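PDB 2EBF: dermonecrotic toxin from Pasteurella multocida, which acts as a potent mitogen that induces bone resorption and is associated with severe progressive atrophic rhinitis in pigs, this chain being its C-terminal region. Local coordinates for residues E327-L332 / K480-A485; N472-L477 / P511-P516; T339-I344 / S545-I550; K456-G461 / E489-E494; A502-L507 / Q538-V543. All coordinates share one frame; numbering follows the deposited sequence.

Interaction 1: residues E327-L332 / K480-A485; sequences ENTMLL and KGNIIA
Thr-329 has its hydroxyl anti to the carbonyl carbon (chi1 -72°) and its methyl anti to the backbone N, which brings both branches over the backbone of Gly-481. OG1 of Thr-329 comes to 3.2 Å from CA of Gly-481, and CG2 of Thr-329 lies 3.6 Å from the same CA. Gly-481 has no side chain, and the threonine fills the place where one would point. The backbones come close here, with CA of Thr-329 and CA of Gly-481 5.0 Å apart. The short axes pass at 9.2 Å with a crossing angle of 70°. The contact belongs to the C2 domain. There helix 473-490 is the link of a beta-alpha-beta crossover from strand 456-461 to strand 498-502, and helix 312-333 packs on it. A water joins the pair. It lies 2.9 Å from Thr-329 OG1 and donates a weak bond of 3.4 Å to Gly-481 O. Thr-329 OG1 also has a weak bond to Leu-325 O. One turn on, CD2 of Leu-332 meets CG2 of Ile-484 at 3.7 Å, the two side chains crossing at a slant. Met-517, Leu-520 and Tyr-523 also touch Ile-484.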
# COMPACT_ATOMS: atom_id res chain seq x y z
N GLU A 327 -0.86 1.19 -0.93
CA GLU A 327 0.06 0.33 -1.65
C GLU A 327 -0.61 -0.99 -2.06
O GLU A 327 -0.45 -1.43 -3.18
CB GLU A 327 1.31 0.08 -0.80
CG GLU A 327 2.38 -0.73 -1.49
CD GLU A 327 3.57 -0.98 -0.58
OE1 GLU A 327 3.36 -1.37 0.58
OE2 GLU A 327 4.70 -0.79 -1.05
N ASN A 328 -1.35 -1.61 -1.13
CA ASN A 328 -2.14 -2.82 -1.42
C ASN A 328 -3.16 -2.61 -2.53
O ASN A 328 -3.28 -3.43 -3.45
CB ASN A 328 -2.87 -3.29 -0.15
CG ASN A 328 -1.93 -3.83 0.91
OD1 ASN A 328 -2.37 -4.17 2.02
ND2 ASN A 328 -0.65 -3.92 0.58
N THR A 329 -3.90 -1.52 -2.43
CA THR A 329 -4.87 -1.16 -3.45
C THR A 329 -4.21 -0.98 -4.81
O THR A 329 -4.66 -1.54 -5.81
CB THR A 329 -5.66 0.08 -3.01
OG1 THR A 329 -6.54 -0.32 -1.96
CG2 THR A 329 -6.46 0.69 -4.16
N MET A 330 -3.10 -0.25 -4.85
CA MET A 330 -2.39 -0.03 -6.11
C MET A 330 -1.91 -1.35 -6.70
O MET A 330 -2.09 -1.62 -7.89
CB MET A 330 -1.21 0.92 -5.89
CG MET A 330 -1.64 2.33 -5.57
SD MET A 330 -0.32 3.39 -4.97
CE MET A 330 0.88 3.25 -6.31
N LEU A 331 -1.34 -2.19 -5.85
CA LEU A 331 -0.86 -3.51 -6.27
C LEU A 331 -1.99 -4.35 -6.86
O LEU A 331 -1.81 -5.06 -7.85
CB LEU A 331 -0.23 -4.25 -5.08
CG LEU A 331 0.32 -5.65 -5.35
CD1 LEU A 331 1.49 -5.55 -6.34
CD2 LEU A 331 0.75 -6.31 -4.05
N LEU A 332 -3.16 -4.27 -6.23
CA LEU A 332 -4.33 -5.03 -6.68
C LEU A 332 -4.76 -4.64 -8.09
O LEU A 332 -5.36 -5.45 -8.78
CB LEU A 332 -5.49 -4.84 -5.70
CG LEU A 332 -6.84 -5.54 -5.91
CD1 LEU A 332 -6.86 -6.95 -5.30
CD2 LEU A 332 -7.92 -4.68 -5.28
N LYS A 480 -12.13 3.32 -2.27
CA LYS A 480 -12.67 2.25 -3.10
C LYS A 480 -11.87 0.95 -2.93
O LYS A 480 -12.44 -0.14 -2.87
CB LYS A 480 -12.66 2.66 -4.56
CG LYS A 480 -13.18 1.58 -5.51
CD LYS A 480 -13.11 2.08 -6.94
CE LYS A 480 -13.81 1.13 -7.88
NZ LYS A 480 -13.59 1.55 -9.31
N GLY A 481 -10.55 1.09 -2.85
CA GLY A 481 -9.66 -0.06 -2.74
C GLY A 481 -9.93 -0.89 -1.51
O GLY A 481 -9.93 -2.12 -1.57
N ASN A 482 -10.17 -0.22 -0.38
CA ASN A 482 -10.46 -0.94 0.87
C ASN A 482 -11.79 -1.70 0.84
O ASN A 482 -11.94 -2.77 1.45
CB ASN A 482 -10.43 0.02 2.05
CG ASN A 482 -9.02 0.55 2.35
OD1 ASN A 482 -8.87 1.62 2.95
ND2 ASN A 482 -8.00 -0.20 1.95
N ILE A 483 -12.77 -1.15 0.13
CA ILE A 483 -14.07 -1.80 -0.02
C ILE A 483 -13.96 -3.02 -0.93
O ILE A 483 -14.46 -4.09 -0.62
CB ILE A 483 -15.12 -0.80 -0.54
CG1 ILE A 483 -15.35 0.28 0.53
CG2 ILE A 483 -16.45 -1.51 -0.90
CD1 ILE A 483 -16.34 1.34 0.16
N ILE A 484 -13.30 -2.86 -2.07
CA ILE A 484 -13.06 -3.96 -2.99
C ILE A 484 -12.29 -5.11 -2.32
O ILE A 484 -12.66 -6.29 -2.47
CB ILE A 484 -12.39 -3.44 -4.28
CG1 ILE A 484 -13.48 -2.82 -5.16
CG2 ILE A 484 -11.63 -4.56 -5.00
CD1 ILE A 484 -12.98 -2.09 -6.37
N ALA A 485 -11.26 -4.77 -1.56
CA ALA A 485 -10.49 -5.76 -0.81
C ALA A 485 -11.39 -6.57 0.12
O ALA A 485 -11.30 -7.81 0.16
CB ALA A 485 -9.36 -5.08 -0.02
O HOH W 1 -6.71 -3.11 -1.03

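Interaction 2: residues N472-L477 / P511-P516; sequences NPYKSL and PGTGRP
The backbones of Leu-477 and Gly-512 come nearest here, their CA atoms 6.7 Å apart. Residues 473-477 form the first turn of a helix, with Asn-472 at the N-cap position. Residues 512-515 form the loop between the short strands 510-511 and 516-517. One water bridges the two backbones. It donates to Pro-473 O at 2.7 Å and to Pro-511 O at 2.8 Å. Pro-473 O also accepts from Leu-477 N, so this carbonyl serves the helix and the water together. The side chains add an apolar patch. CD2 of Leu-477 touches CG2 of Thr-513 at 3.7 Å, the two chains crossing at about a right angle. With chi1 at 48°, CG2 of Thr-513 is anti to the carbonyl carbon, and this methyl faces Leu-477 and Tyr-474. It meets the edge of the Tyr-474 ring near its plane, with CE1 of Tyr-474 at 4.2 Å. Met-326 and Thr-329 of helix 312-333 also touch Leu-477. In the C2 domain, the loop 512-515 thus receives the start of helix 473-490, the connecting helix of the beta-alpha-beta crossover between strands 456-461 and 498-502.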
# COMPACT_ATOMS: atom_id res chain seq x y z
N ASN A 472 -10.66 14.48 -4.97
CA ASN A 472 -9.32 14.01 -5.28
C ASN A 472 -9.33 12.52 -5.60
O ASN A 472 -9.81 11.71 -4.81
CB ASN A 472 -8.38 14.31 -4.11
CG ASN A 472 -6.94 14.11 -4.48
OD1 ASN A 472 -6.22 15.07 -4.80
ND2 ASN A 472 -6.51 12.86 -4.47
N PRO A 473 -8.78 12.14 -6.78
CA PRO A 473 -8.85 10.75 -7.23
C PRO A 473 -8.06 9.76 -6.37
O PRO A 473 -8.37 8.57 -6.36
CB PRO A 473 -8.28 10.81 -8.66
CG PRO A 473 -7.40 12.04 -8.66
CD PRO A 473 -8.06 13.01 -7.74
N TYR A 474 -7.06 10.25 -5.64
CA TYR A 474 -6.26 9.40 -4.76
C TYR A 474 -7.04 9.02 -3.51
O TYR A 474 -6.99 7.87 -3.08
CB TYR A 474 -4.89 10.03 -4.44
CG TYR A 474 -4.09 10.24 -5.70
CD1 TYR A 474 -3.36 9.19 -6.27
CD2 TYR A 474 -4.12 11.47 -6.37
CE1 TYR A 474 -2.64 9.38 -7.46
CE2 TYR A 474 -3.40 11.66 -7.56
CZ TYR A 474 -2.68 10.61 -8.09
OH TYR A 474 -1.98 10.78 -9.27
N LYS A 475 -7.77 9.98 -2.94
CA LYS A 475 -8.64 9.69 -1.79
C LYS A 475 -9.74 8.71 -2.23
O LYS A 475 -10.06 7.75 -1.53
CB LYS A 475 -9.24 10.98 -1.23
CG LYS A 475 -10.28 10.77 -0.12
CD LYS A 475 -11.01 12.05 0.20
CE LYS A 475 -12.34 11.80 0.87
NZ LYS A 475 -12.17 11.36 2.29
N SER A 476 -10.31 8.97 -3.41
CA SER A 476 -11.34 8.09 -3.97
C SER A 476 -10.83 6.66 -4.19
O SER A 476 -11.52 5.69 -3.87
CB SER A 476 -11.88 8.66 -5.29
OG SER A 476 -12.53 9.90 -5.08
N LEU A 477 -9.61 6.54 -4.72
CA LEU A 477 -8.98 5.24 -4.96
C LEU A 477 -8.70 4.49 -3.65
O LEU A 477 -8.94 3.28 -3.57
CB LEU A 477 -7.67 5.42 -5.75
CG LEU A 477 -6.80 4.20 -6.01
CD1 LEU A 477 -7.57 3.17 -6.78
CD2 LEU A 477 -5.54 4.57 -6.77
N PRO A 511 -10.59 6.00 -12.49
CA PRO A 511 -9.16 6.29 -12.67
C PRO A 511 -8.24 5.77 -11.57
O PRO A 511 -8.50 5.98 -10.38
CB PRO A 511 -9.13 7.82 -12.71
CG PRO A 511 -10.45 8.19 -13.28
CD PRO A 511 -11.40 7.23 -12.57
N GLY A 512 -7.16 5.09 -11.97
CA GLY A 512 -6.21 4.51 -11.01
C GLY A 512 -4.77 4.95 -11.27
O GLY A 512 -4.53 5.88 -12.05
N THR A 513 -3.82 4.29 -10.62
CA THR A 513 -2.42 4.77 -10.64
C THR A 513 -1.67 4.21 -11.84
O THR A 513 -1.13 3.11 -11.78
CB THR A 513 -1.69 4.40 -9.32
OG1 THR A 513 -1.94 3.02 -9.02
CG2 THR A 513 -2.20 5.26 -8.16
N GLY A 514 -1.66 4.96 -12.94
CA GLY A 514 -0.98 4.51 -14.16
C GLY A 514 -1.82 3.53 -14.96
O GLY A 514 -1.36 3.00 -15.99
N ARG A 515 -3.05 3.29 -14.51
CA ARG A 515 -3.94 2.30 -15.13
C ARG A 515 -5.32 2.41 -14.48
O ARG A 515 -5.49 3.16 -13.53
CB ARG A 515 -3.38 0.89 -14.95
CG ARG A 515 -3.49 0.37 -13.51
CD ARG A 515 -2.74 -0.93 -13.30
NE ARG A 515 -1.30 -0.74 -13.43
CZ ARG A 515 -0.51 -0.30 -12.45
NH1 ARG A 515 -1.02 -0.00 -11.25
NH2 ARG A 515 0.79 -0.14 -12.68
N PRO A 516 -6.32 1.70 -15.01
CA PRO A 516 -7.62 1.79 -14.36
C PRO A 516 -7.68 1.09 -13.00
O PRO A 516 -6.95 0.13 -12.75
CB PRO A 516 -8.58 1.12 -15.36
CG PRO A 516 -7.78 1.01 -16.67
CD PRO A 516 -6.36 0.85 -16.22
O HOH W 2 -9.81 7.39 -8.34

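Interaction 3: residues T339-I344 / S545-I550; sequences TPWDAI and SSRVPI
Arg-547 reaches Asp-342 across a gap of 12.2 Å between their CA atoms. From CB the chain sets out with CG anti to the backbone N and stays extended to CD. It then bends at chi3 (-87°), and NE forms a salt bridge with OD2 of Asp-542, beyond the two segments. Past CZ the guanidinium meets Asp-342 end-on. NH1 donates to OD2 of Asp-342 at 2.7 Å, almost straight at 178°. OD2 offers its syn lone pair and lies in the guanidinium plane. NH2 donates to OD1 of Asp-342 at 2.9 Å, also on the syn side but somewhat out of the carboxylate plane. The two flat groups are nearly coplanar, 12° apart. NH2 also passes 4.0 Å from CZ3 of Trp-341, approaching the indole obliquely. Trp-341 is buried, and its NE1 bonds to Ile-526 O. The contact ties helix 339-345 to the loop that follows strand 537-539 in the C2 domain. The side chain of Arg-547 also touches Tyr-338. Two bonds to one carboxylate and a third at NE to another fix the rotation of the guanidinium. The two carboxylates would probably stabilise the cation of Arg-547, which in turn would help keep both acids ionised.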
# COMPACT_ATOMS: atom_id res chain seq x y z
N THR A 339 -10.22 -8.88 -19.80
CA THR A 339 -10.69 -9.80 -20.84
C THR A 339 -11.84 -10.74 -20.40
O THR A 339 -12.86 -10.82 -21.09
CB THR A 339 -9.49 -10.55 -21.50
OG1 THR A 339 -8.80 -9.64 -22.35
CG2 THR A 339 -9.96 -11.74 -22.33
N PRO A 340 -11.69 -11.46 -19.27
CA PRO A 340 -12.78 -12.34 -18.87
C PRO A 340 -14.10 -11.60 -18.66
O PRO A 340 -15.15 -12.08 -19.11
CB PRO A 340 -12.29 -12.96 -17.56
CG PRO A 340 -10.81 -12.84 -17.63
CD PRO A 340 -10.54 -11.57 -18.35
N TRP A 341 -14.06 -10.44 -18.01
CA TRP A 341 -15.28 -9.69 -17.71
C TRP A 341 -15.92 -9.12 -18.97
O TRP A 341 -17.14 -9.24 -19.17
CB TRP A 341 -15.01 -8.58 -16.68
CG TRP A 341 -16.27 -7.94 -16.13
CD1 TRP A 341 -16.98 -8.32 -15.00
CD2 TRP A 341 -16.97 -6.82 -16.67
NE1 TRP A 341 -18.06 -7.50 -14.83
CE2 TRP A 341 -18.08 -6.57 -15.83
CE3 TRP A 341 -16.76 -5.99 -17.79
CZ2 TRP A 341 -18.99 -5.53 -16.09
CZ3 TRP A 341 -17.65 -4.97 -18.04
CH2 TRP A 341 -18.76 -4.74 -17.19
N ASP A 342 -15.10 -8.51 -19.82
CA ASP A 342 -15.57 -7.96 -21.10
C ASP A 342 -16.18 -9.02 -22.02
O ASP A 342 -17.08 -8.71 -22.81
CB ASP A 342 -14.43 -7.22 -21.82
CG ASP A 342 -14.22 -5.80 -21.31
OD1 ASP A 342 -15.16 -5.19 -20.73
OD2 ASP A 342 -13.10 -5.27 -21.49
N ALA A 343 -15.70 -10.26 -21.93
CA ALA A 343 -16.25 -11.38 -22.71
C ALA A 343 -17.69 -11.75 -22.33
O ALA A 343 -18.44 -12.27 -23.16
CB ALA A 343 -15.34 -12.60 -22.60
N ILE A 344 -18.07 -11.51 -21.08
CA ILE A 344 -19.43 -11.80 -20.63
C ILE A 344 -20.31 -10.55 -20.72
O ILE A 344 -21.41 -10.60 -21.28
CB ILE A 344 -19.48 -12.37 -19.18
CG1 ILE A 344 -18.45 -13.49 -18.96
CG2 ILE A 344 -20.90 -12.84 -18.81
CD1 ILE A 344 -18.63 -14.71 -19.85
N SER A 545 -14.49 6.08 -20.90
CA SER A 545 -13.90 7.27 -20.29
C SER A 545 -13.47 7.12 -18.82
O SER A 545 -12.69 7.93 -18.32
CB SER A 545 -14.84 8.47 -20.43
OG SER A 545 -16.12 8.19 -19.90
N SER A 546 -13.98 6.09 -18.14
CA SER A 546 -13.64 5.85 -16.73
C SER A 546 -12.54 4.82 -16.56
O SER A 546 -11.89 4.74 -15.50
CB SER A 546 -14.88 5.41 -15.96
OG SER A 546 -15.66 6.54 -15.60
N ARG A 547 -12.34 4.02 -17.59
CA ARG A 547 -11.37 2.94 -17.55
C ARG A 547 -10.02 3.49 -18.01
O ARG A 547 -9.51 3.12 -19.07
CB ARG A 547 -11.86 1.77 -18.42
CG ARG A 547 -11.31 0.44 -17.99
CD ARG A 547 -11.59 -0.61 -19.02
NE ARG A 547 -12.89 -1.23 -18.84
CZ ARG A 547 -13.25 -2.36 -19.43
NH1 ARG A 547 -12.41 -2.96 -20.27
NH2 ARG A 547 -14.44 -2.89 -19.19
N VAL A 548 -9.47 4.40 -17.21
CA VAL A 548 -8.29 5.20 -17.59
C VAL A 548 -7.36 5.39 -16.38
O VAL A 548 -7.76 5.14 -15.24
CB VAL A 548 -8.72 6.61 -18.14
CG1 VAL A 548 -9.55 6.49 -19.42
CG2 VAL A 548 -9.47 7.42 -17.08
N PRO A 549 -6.09 5.81 -16.62
CA PRO A 549 -5.25 6.26 -15.50
C PRO A 549 -5.70 7.62 -14.99
O PRO A 549 -6.30 8.38 -15.74
CB PRO A 549 -3.86 6.41 -16.13
CG PRO A 549 -3.93 5.68 -17.45
CD PRO A 549 -5.35 5.82 -17.90
N ILE A 550 -5.42 7.91 -13.72
CA ILE A 550 -5.54 9.27 -13.20
C ILE A 550 -4.58 10.13 -14.03
O ILE A 550 -3.49 9.68 -14.36
CB ILE A 550 -5.14 9.34 -11.71
CG1 ILE A 550 -6.20 8.66 -10.83
CG2 ILE A 550 -4.94 10.79 -11.26
CD1 ILE A 550 -5.66 8.17 -9.47

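Interaction 4: residues K456-G461 / E489-E494; sequences KFRAIG and EKLDRE
Arg-458 and Lys-490 form the tight part of this contact. Arg-458 points from strand 456-461, at the edge of the mixed sheet of the C2 domain, toward the end of helix 473-490. Its chain starts with CG anti to the backbone N (chi1 177°) and bends at chi3, which turns the guanidinium against the lysine. The aliphatic chain of Lys-490 crosses it at about a right angle. CB of Lys-490 lies 3.6 Å from CD of Arg-458, and CG of Lys-490 lies 3.5 Å from NH1 of Arg-458. CD of Lys-490 sits over one guanidinium face. CD2 of the buried Leu-491 touches CD of Arg-458 at 4.2 Å, further back along the arginine, and Leu-491 also rests on Ala-401.

The outer side is looser. The exposed Arg-493 approaches Arg-458 through NH2 alone, 3.5 Å from NH2 of Arg-458. That atom of Arg-458 lies at the edge of the Arg-493 guanidinium, and the planes are 80° apart. Arg-493 folds back so that NE (2.9 Å) and NH2 (2.8 Å) both reach Lys-490 O in weak bonds. The cations crowd together, for NH1 of Arg-458 is also 3.8 Å from NZ of Lys-490. Acids beyond the segments, Glu-399 at Arg-458 NE and Glu-486 at Lys-490 NZ, probably compensate these charges. The contact itself is carried by aliphatic carbon lying against the guanidinium.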
# COMPACT_ATOMS: atom_id res chain seq x y z
N LYS A 456 -28.10 -13.64 5.19
CA LYS A 456 -26.93 -12.95 5.73
C LYS A 456 -26.87 -11.51 5.24
O LYS A 456 -27.20 -11.23 4.08
CB LYS A 456 -25.65 -13.67 5.32
CG LYS A 456 -25.45 -15.00 6.00
CD LYS A 456 -24.44 -15.87 5.27
CE LYS A 456 -23.02 -15.37 5.46
NZ LYS A 456 -22.59 -15.27 6.90
N PHE A 457 -26.49 -10.59 6.13
CA PHE A 457 -26.32 -9.19 5.80
C PHE A 457 -24.89 -8.76 6.14
O PHE A 457 -24.44 -8.92 7.29
CB PHE A 457 -27.33 -8.30 6.53
CG PHE A 457 -27.37 -6.88 6.03
CD1 PHE A 457 -28.27 -6.52 5.03
CD2 PHE A 457 -26.52 -5.91 6.55
CE1 PHE A 457 -28.33 -5.22 4.56
CE2 PHE A 457 -26.57 -4.61 6.09
CZ PHE A 457 -27.48 -4.26 5.08
N ARG A 458 -24.19 -8.22 5.16
CA ARG A 458 -22.80 -7.83 5.34
C ARG A 458 -22.56 -6.37 4.96
O ARG A 458 -22.95 -5.92 3.89
CB ARG A 458 -21.89 -8.74 4.49
CG ARG A 458 -20.41 -8.40 4.54
CD ARG A 458 -19.60 -9.46 3.78
NE ARG A 458 -19.76 -10.79 4.38
CZ ARG A 458 -19.08 -11.22 5.44
NH1 ARG A 458 -18.19 -10.43 6.03
NH2 ARG A 458 -19.30 -12.44 5.93
N ALA A 459 -21.91 -5.63 5.86
CA ALA A 459 -21.36 -4.33 5.53
C ALA A 459 -19.97 -4.55 4.93
O ALA A 459 -19.16 -5.28 5.50
CB ALA A 459 -21.25 -3.47 6.76
N ILE A 460 -19.71 -3.93 3.78
CA ILE A 460 -18.37 -3.99 3.18
C ILE A 460 -17.69 -2.63 3.07
O ILE A 460 -16.58 -2.52 2.54
CB ILE A 460 -18.36 -4.70 1.79
CG1 ILE A 460 -19.22 -3.94 0.77
CG2 ILE A 460 -18.79 -6.16 1.94
CD1 ILE A 460 -18.94 -4.30 -0.69
N GLY A 461 -18.34 -1.59 3.58
CA GLY A 461 -17.70 -0.27 3.69
C GLY A 461 -16.62 -0.33 4.75
O GLY A 461 -16.65 -1.16 5.66
N GLU A 489 -12.48 -10.73 -0.27
CA GLU A 489 -12.28 -11.67 0.83
C GLU A 489 -13.58 -12.35 1.22
O GLU A 489 -13.59 -13.54 1.51
CB GLU A 489 -11.64 -10.94 2.02
CG GLU A 489 -11.28 -11.82 3.23
CD GLU A 489 -10.33 -12.96 2.92
OE1 GLU A 489 -10.49 -14.03 3.55
OE2 GLU A 489 -9.43 -12.82 2.05
N LYS A 490 -14.68 -11.60 1.21
CA LYS A 490 -15.90 -12.05 1.86
C LYS A 490 -17.01 -12.53 0.93
O LYS A 490 -17.90 -13.27 1.36
CB LYS A 490 -16.44 -10.95 2.79
CG LYS A 490 -15.46 -10.53 3.87
CD LYS A 490 -15.17 -11.69 4.82
CE LYS A 490 -14.05 -11.38 5.80
NZ LYS A 490 -14.50 -10.53 6.90
N LEU A 491 -16.95 -12.14 -0.34
CA LEU A 491 -18.07 -12.38 -1.25
C LEU A 491 -17.85 -13.42 -2.35
O LEU A 491 -18.75 -14.23 -2.59
CB LEU A 491 -18.59 -11.08 -1.86
CG LEU A 491 -19.24 -10.09 -0.88
CD1 LEU A 491 -19.67 -8.85 -1.64
CD2 LEU A 491 -20.41 -10.71 -0.11
N ASP A 492 -16.71 -13.41 -3.02
CA ASP A 492 -16.52 -14.45 -4.05
C ASP A 492 -15.94 -15.72 -3.45
O ASP A 492 -14.73 -15.99 -3.50
CB ASP A 492 -15.87 -13.96 -5.37
CG ASP A 492 -14.41 -13.54 -5.23
OD1 ASP A 492 -13.77 -13.32 -6.30
OD2 ASP A 492 -13.89 -13.43 -4.10
N ARG A 493 -16.85 -16.48 -2.84
CA ARG A 493 -16.53 -17.71 -2.15
C ARG A 493 -17.52 -18.78 -2.61
O ARG A 493 -18.67 -18.47 -2.93
CB ARG A 493 -16.64 -17.51 -0.63
CG ARG A 493 -15.58 -16.55 -0.06
CD ARG A 493 -15.56 -16.56 1.47
NE ARG A 493 -16.63 -15.74 2.04
CZ ARG A 493 -16.80 -15.49 3.33
NH1 ARG A 493 -15.97 -15.99 4.24
NH2 ARG A 493 -17.81 -14.72 3.72
N GLU A 494 -17.06 -20.03 -2.67
CA GLU A 494 -17.89 -21.14 -3.09
C GLU A 494 -19.17 -21.25 -2.25
O GLU A 494 -19.16 -21.01 -1.04
CB GLU A 494 -17.09 -22.45 -3.05
CG GLU A 494 -16.68 -22.93 -1.65
CD GLU A 494 -17.56 -24.05 -1.12
OE1 GLU A 494 -18.09 -23.92 0.02
OE2 GLU A 494 -17.72 -25.08 -1.83

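Interaction 5: residues A502-L507 / Q538-V543; sequences ADSSLL and QFLPDV
Ser-504 and Leu-507, which meet Leu-540 across this contact, sit in a short helix started by the flat carboxylate of Asp-503. Two donors of Ser-505 reach OD1 of Asp-503 from opposite faces of that carboxylate, both on its anti side. Ser-505 N donates to OD1 of Asp-503 at 3.1 Å, and Ser-505 OG donates to the same OD1 at 2.6 Å. This is an N-cap, and the bond from Ser-505 N closes an Asx turn. Asp-503 O accepts from Leu-506 N at 2.9 Å and from Leu-507 N at 3.3 Å. A second flat group, the ring of Phe-539, meets Tyr-350 edge-to-face and takes no part in the leucine contact.

The capped turn follows strand 498-502 of the mixed alpha/beta sheet in the C2 domain. Segment 538-543 leads out of edge strand 537-539 into a loop. Strands 372-376 and 528-531 lie between these two strands, and Leu-507 and Leu-540 both touch Ala-528 there. The contact thus joins the turn after strand 498-502 to the chain leaving the edge strand, beside Ala-528. Leu-540 O is bonded to Asn-508 ND2, just past the helix.

Leu-507 sends CG anti to the carbonyl carbon (chi1 -66°), which turns the branch toward Leu-540. The two leucines cross at about a right angle. CD1 of Leu-540 does all the touching, 3.7 Å from CD1 of Leu-507 and 3.9 Å from OG of Ser-504.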
# COMPACT_ATOMS: atom_id res chain seq x y z
N ALA A 502 -24.13 -0.65 -3.90
CA ALA A 502 -22.98 0.24 -3.81
C ALA A 502 -23.12 1.46 -4.71
O ALA A 502 -23.81 1.42 -5.72
CB ALA A 502 -21.69 -0.52 -4.17
N ASP A 503 -22.45 2.54 -4.31
CA ASP A 503 -22.38 3.78 -5.07
C ASP A 503 -21.80 3.48 -6.45
O ASP A 503 -20.95 2.60 -6.61
CB ASP A 503 -21.53 4.78 -4.27
CG ASP A 503 -21.56 6.17 -4.85
OD1 ASP A 503 -20.74 6.45 -5.75
OD2 ASP A 503 -22.38 7.00 -4.40
N SER A 504 -22.26 4.20 -7.48
CA SER A 504 -21.79 3.92 -8.85
C SER A 504 -20.27 4.03 -9.02
O SER A 504 -19.66 3.27 -9.78
CB SER A 504 -22.52 4.79 -9.87
OG SER A 504 -23.83 4.28 -10.08
N SER A 505 -19.65 4.94 -8.27
CA SER A 505 -18.19 5.08 -8.23
C SER A 505 -17.43 3.83 -7.73
O SER A 505 -16.21 3.70 -7.92
CB SER A 505 -17.81 6.29 -7.38
OG SER A 505 -18.15 6.08 -6.02
N LEU A 506 -18.14 2.92 -7.07
CA LEU A 506 -17.51 1.70 -6.57
C LEU A 506 -17.76 0.53 -7.51
O LEU A 506 -16.94 -0.39 -7.60
CB LEU A 506 -18.03 1.37 -5.16
CG LEU A 506 -17.91 2.46 -4.09
CD1 LEU A 506 -18.56 2.02 -2.79
CD2 LEU A 506 -16.43 2.87 -3.84
N LEU A 507 -18.89 0.58 -8.21
CA LEU A 507 -19.39 -0.53 -9.02
C LEU A 507 -18.49 -0.89 -10.19
O LEU A 507 -18.04 -2.03 -10.29
CB LEU A 507 -20.79 -0.19 -9.56
CG LEU A 507 -21.91 -0.05 -8.52
CD1 LEU A 507 -23.19 0.45 -9.17
CD2 LEU A 507 -22.15 -1.38 -7.86
N GLN A 538 -31.88 -2.27 -15.44
CA GLN A 538 -30.97 -2.31 -16.58
C GLN A 538 -29.51 -2.39 -16.22
O GLN A 538 -29.11 -2.03 -15.12
CB GLN A 538 -31.22 -1.11 -17.49
CG GLN A 538 -31.11 0.22 -16.80
CD GLN A 538 -32.01 1.27 -17.43
OE1 GLN A 538 -32.77 0.99 -18.37
NE2 GLN A 538 -31.94 2.50 -16.92
N PHE A 539 -28.73 -2.87 -17.19
CA PHE A 539 -27.29 -2.99 -17.08
C PHE A 539 -26.64 -1.62 -16.99
O PHE A 539 -27.08 -0.66 -17.63
CB PHE A 539 -26.77 -3.76 -18.29
CG PHE A 539 -25.29 -3.99 -18.29
CD1 PHE A 539 -24.50 -3.44 -19.30
CD2 PHE A 539 -24.68 -4.75 -17.30
CE1 PHE A 539 -23.13 -3.66 -19.32
CE2 PHE A 539 -23.30 -4.98 -17.32
CZ PHE A 539 -22.53 -4.43 -18.32
N LEU A 540 -25.58 -1.55 -16.18
CA LEU A 540 -24.79 -0.35 -16.02
C LEU A 540 -23.40 -0.64 -16.61
O LEU A 540 -22.57 -1.23 -15.94
CB LEU A 540 -24.65 -0.06 -14.53
CG LEU A 540 -24.73 1.33 -13.90
CD1 LEU A 540 -23.81 1.31 -12.67
CD2 LEU A 540 -24.31 2.44 -14.84
N PRO A 541 -23.17 -0.26 -17.89
CA PRO A 541 -21.91 -0.56 -18.58
C PRO A 541 -20.68 0.09 -17.98
O PRO A 541 -20.78 1.17 -17.39
CB PRO A 541 -22.14 -0.01 -20.00
CG PRO A 541 -23.23 0.97 -19.86
CD PRO A 541 -24.12 0.45 -18.76
N ASP A 542 -19.54 -0.56 -18.13
CA ASP A 542 -18.26 0.03 -17.73
C ASP A 542 -17.80 0.94 -18.86
O ASP A 542 -17.31 0.47 -19.88
CB ASP A 542 -17.22 -1.05 -17.45
CG ASP A 542 -16.01 -0.53 -16.68
OD1 ASP A 542 -16.14 0.50 -16.00
OD2 ASP A 542 -14.94 -1.16 -16.75
N VAL A 543 -17.99 2.24 -18.68
CA VAL A 543 -17.76 3.21 -19.75
C VAL A 543 -16.26 3.44 -20.02
O VAL A 543 -15.44 3.39 -19.10
CB VAL A 543 -18.54 4.54 -19.48
CG1 VAL A 543 -17.83 5.44 -18.48
CG2 VAL A 543 -18.80 5.27 -20.76

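From the N terminus, helix 312-333 opens interaction 1 and helix 339-345 opens interaction 3. Interaction 4 opens at strand 456-461 and interaction 2 at the start of helix 473-490. That helix closes interaction 1, and its end closes interaction 4. Interaction 5 opens at 502-507, and interactions 2, 5 and 3 then close in that order. The long loop of interaction 3 encloses 2, 4 and 5. Interaction 1 crosses 2, 3 and 4, and interaction 2 crosses 4 and 5. Helix 473-490 joins interactions 1, 2 and 4, and the mixed sheet joins 4 and 5. Interaction 3 ties helix 339-345 to the loop after strand 537-539. A salt bridge from Arg-547 to Asp-542 links it to interaction 5.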